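Local coordinates for protein alginate lyase (Aplysia kurodai, PDB 5GMT) that probably cleaves alginate as a family 14 polysaccharide lyase, acting on the polymannuronate parts of the polymer, at residues Ser161-Arg166 with Tyr175-Gly180. Residues are numbered along the deposited sequence; the frame is centred on the assembly and turned at random.
Sequences SGFKDR and YGQSLG
Phe163 reaches from the 3-10 turn 163-165 to the short strand 177-179, where its ring meets Gln177 and Leu179. Its CB already points at the strand, and with CG anti to the backbone N (chi1 177°) the ring continues toward it. On the CD2 side, CE2 is 4.2 Å from Gln177 OE1, with the amide oxygen at the ring edge and near its plane; ring and amide planes stand 56° apart. This is a van der Waals approach, since OE1 has its hydrogen bond outside the two segments. CZ and CE1, in turn, lie 4.3 and 4.4 Å from Leu179 CD2, an apolar contact made obliquely to the ring. Val169, Ile155 and Leu229 also touch this side chain, consistent with its burial.

The turn that presents Phe163 is closed by two backbone hydrogen bonds, Asp165 N to Gly162 O (2.9 Å) and Arg166 N to Phe163 O (3.1 Å). It belongs to the connection between strands 149-154 and 169-170, and strand 177-179 runs antiparallel between those two near one margin of a sheet in this concanavalin-clan β-sandwich. Gln177 and Leu179, two residues apart, both direct CB toward the turn.

A bend at chi2 (-58°) helps set the Gln177 amide beside the Phe163 ring edge, and its NE2 donates to His172 O, a bond that helps fix the orientation of the amide. Leu179 CD2 also lies 4.2 Å from Arg166 NH2, oblique to the guanidinium, whose charge is met by salt bridges to Asp168 and Glu160.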
ATOM      1  N   SER A 161      21.075  -4.563 -13.283  1.00 16.73           N
ATOM      2  CA  SER A 161      22.035  -5.607 -12.937  1.00 17.95           C
ATOM      3  C   SER A 161      22.336  -5.589 -11.436  1.00 16.59           C
ATOM      4  O   SER A 161      22.489  -4.524 -10.836  1.00 18.42           O
ATOM      5  CB  SER A 161      23.330  -5.447 -13.739  1.00 20.76           C
ATOM      6  OG  SER A 161      23.067  -5.545 -15.124  1.00 31.17           O
ATOM      7  N   GLY A 162      22.380  -6.771 -10.832  1.00 16.05           N
ATOM      8  CA  GLY A 162      22.707  -6.896  -9.421  1.00 17.25           C
ATOM      9  C   GLY A 162      21.575  -6.575  -8.452  1.00 14.05           C
ATOM     10  O   GLY A 162      21.798  -6.560  -7.244  1.00 14.82           O
ATOM     11  N   PHE A 163      20.373  -6.336  -8.973  1.00 12.85           N
ATOM     12  CA  PHE A 163      19.217  -5.937  -8.150  1.00 12.08           C
ATOM     13  C   PHE A 163      19.002  -6.826  -6.930  1.00 16.35           C
ATOM     14  O   PHE A 163      18.840  -6.330  -5.811  1.00 12.58           O
ATOM     15  CB  PHE A 163      17.940  -5.927  -9.001  1.00 11.68           C
ATOM     16  CG  PHE A 163      16.685  -5.603  -8.225  1.00 12.71           C
ATOM     17  CD1 PHE A 163      16.298  -4.281  -8.026  1.00 11.06           C
ATOM     18  CD2 PHE A 163      15.880  -6.620  -7.716  1.00 14.58           C
ATOM     19  CE1 PHE A 163      15.133  -3.979  -7.316  1.00 11.27           C
ATOM     20  CE2 PHE A 163      14.715  -6.326  -7.008  1.00 15.01           C
ATOM     21  CZ  PHE A 163      14.343  -5.000  -6.811  1.00 12.14           C
ATOM     22  N   LYS A 164      19.008  -8.138  -7.150  1.00 14.81           N
ATOM     23  CA  LYS A 164      18.750  -9.106  -6.090  1.00 15.49           C
ATOM     24  C   LYS A 164      19.764  -9.025  -4.960  1.00 15.15           C
ATOM     25  O   LYS A 164      19.459  -9.391  -3.827  1.00 17.24           O
ATOM     26  CB  LYS A 164      18.726 -10.527  -6.670  1.00 19.97           C
ATOM     27  CG  LYS A 164      17.535 -10.775  -7.583  1.00 20.59           C
ATOM     28  CD  LYS A 164      17.583 -12.146  -8.241  1.00 29.67           C
ATOM     29  CE  LYS A 164      16.326 -12.396  -9.067  1.00 28.72           C
ATOM     30  NZ  LYS A 164      15.088 -12.456  -8.225  1.00 33.60           N
ATOM     31  N   ASP A 165      20.959  -8.526  -5.268  1.00 16.45           N
ATOM     32  CA  ASP A 165      22.054  -8.453  -4.300  1.00 16.90           C
ATOM     33  C   ASP A 165      22.185  -7.099  -3.605  1.00 15.97           C
ATOM     34  O   ASP A 165      23.120  -6.883  -2.825  1.00 15.91           O
ATOM     35  CB  ASP A 165      23.380  -8.781  -4.990  1.00 18.42           C
ATOM     36  CG  ASP A 165      23.453 -10.214  -5.459  1.00 23.64           C
ATOM     37  OD1 ASP A 165      22.991 -11.105  -4.719  1.00 28.98           O
ATOM     38  OD2 ASP A 165      23.960 -10.445  -6.578  1.00 30.70           O
ATOM     39  N   ARG A 166      21.271  -6.182  -3.911  1.00 11.94           N
ATOM     40  CA  ARG A 166      21.251  -4.871  -3.272  1.00 15.35           C
ATOM     41  C   ARG A 166      21.049  -5.006  -1.776  1.00 10.29           C
ATOM     42  O   ARG A 166      20.303  -5.872  -1.315  1.00 10.72           O
ATOM     43  CB  ARG A 166      20.149  -3.993  -3.872  1.00 11.91           C
ATOM     44  CG  ARG A 166      20.514  -3.422  -5.232  1.00  7.70           C
ATOM     45  CD  ARG A 166      19.317  -2.834  -5.968  1.00 11.00           C
ATOM     46  NE  ARG A 166      18.596  -1.858  -5.155  1.00 11.60           N
ATOM     47  CZ  ARG A 166      17.806  -0.911  -5.645  1.00 10.68           C
ATOM     48  NH1 ARG A 166      17.641  -0.785  -6.960  1.00  7.73           N
ATOM     49  NH2 ARG A 166      17.189  -0.081  -4.817  1.00  8.18           N
ATOM     50  N   TYR A 175       6.694 -13.909  -5.452  1.00 12.46           N
ATOM     51  CA  TYR A 175       5.929 -12.910  -4.703  1.00 12.22           C
ATOM     52  C   TYR A 175       6.582 -11.543  -4.795  1.00  8.53           C
ATOM     53  O   TYR A 175       7.487 -11.337  -5.594  1.00 10.20           O
ATOM     54  CB  TYR A 175       5.795 -13.341  -3.248  1.00 13.63           C
ATOM     55  CG  TYR A 175       5.197 -14.714  -3.123  1.00 20.97           C
ATOM     56  CD1 TYR A 175       4.078 -15.065  -3.861  1.00 24.55           C
ATOM     57  CD2 TYR A 175       5.765 -15.667  -2.295  1.00 23.44           C
ATOM     58  CE1 TYR A 175       3.529 -16.330  -3.768  1.00 29.29           C
ATOM     59  CE2 TYR A 175       5.225 -16.929  -2.193  1.00 26.63           C
ATOM     60  CZ  TYR A 175       4.110 -17.256  -2.934  1.00 22.03           C
ATOM     61  OH  TYR A 175       3.567 -18.517  -2.829  1.00 41.27           O
ATOM     62  N   GLY A 176       6.112 -10.599  -3.986  1.00  8.25           N
ATOM     63  CA  GLY A 176       6.639  -9.249  -4.061  1.00  8.43           C
ATOM     64  C   GLY A 176       8.087  -9.137  -3.622  1.00  9.83           C
ATOM     65  O   GLY A 176       8.586  -9.992  -2.884  1.00  9.78           O
ATOM     66  N   GLN A 177       8.767  -8.093  -4.095  1.00  7.52           N
ATOM     67  CA  GLN A 177      10.122  -7.793  -3.649  1.00  9.34           C
ATOM     68  C   GLN A 177      10.051  -6.957  -2.377  1.00  8.27           C
ATOM     69  O   GLN A 177       9.260  -6.021  -2.295  1.00  9.59           O
ATOM     70  CB  GLN A 177      10.901  -7.046  -4.739  1.00  7.94           C
ATOM     71  CG  GLN A 177      10.714  -7.622  -6.132  1.00  8.93           C
ATOM     72  CD  GLN A 177      11.113  -9.081  -6.189  1.00  9.27           C
ATOM     73  OE1 GLN A 177      12.206  -9.450  -5.751  1.00 11.50           O
ATOM     74  NE2 GLN A 177      10.221  -9.919  -6.694  1.00 11.07           N
ATOM     75  N   SER A 178      10.851  -7.302  -1.376  1.00  8.42           N
ATOM     76  CA  SER A 178      10.901  -6.504  -0.152  1.00  8.28           C
ATOM     77  C   SER A 178      12.003  -5.471  -0.282  1.00  8.17           C
ATOM     78  O   SER A 178      13.177  -5.825  -0.395  1.00 10.15           O
ATOM     79  CB  SER A 178      11.139  -7.383   1.081  1.00  8.18           C
ATOM     80  OG  SER A 178      10.033  -8.237   1.291  1.00 10.68           O
ATOM     81  N   LEU A 179      11.615  -4.199  -0.280  1.00  7.97           N
ATOM     82  CA  LEU A 179      12.582  -3.103  -0.383  1.00  8.92           C
ATOM     83  C   LEU A 179      12.594  -2.268   0.888  1.00 10.60           C
ATOM     84  O   LEU A 179      11.548  -1.790   1.349  1.00 10.65           O
ATOM     85  CB  LEU A 179      12.259  -2.213  -1.585  1.00  8.29           C
ATOM     86  CG  LEU A 179      12.616  -2.903  -2.907  1.00 13.45           C
ATOM     87  CD1 LEU A 179      11.401  -2.917  -3.811  1.00 16.02           C
ATOM     88  CD2 LEU A 179      13.768  -2.201  -3.588  1.00 17.35           C
ATOM     89  N   GLY A 180      13.783  -2.108   1.456  1.00  8.81           N
ATOM     90  CA  GLY A 180      13.963  -1.250   2.605  1.00  8.32           C
ATOM     91  C   GLY A 180      13.430  -1.802   3.912  1.00 12.12           C
ATOM     92  O   GLY A 180      13.125  -1.030   4.814  1.00  9.21           O
TER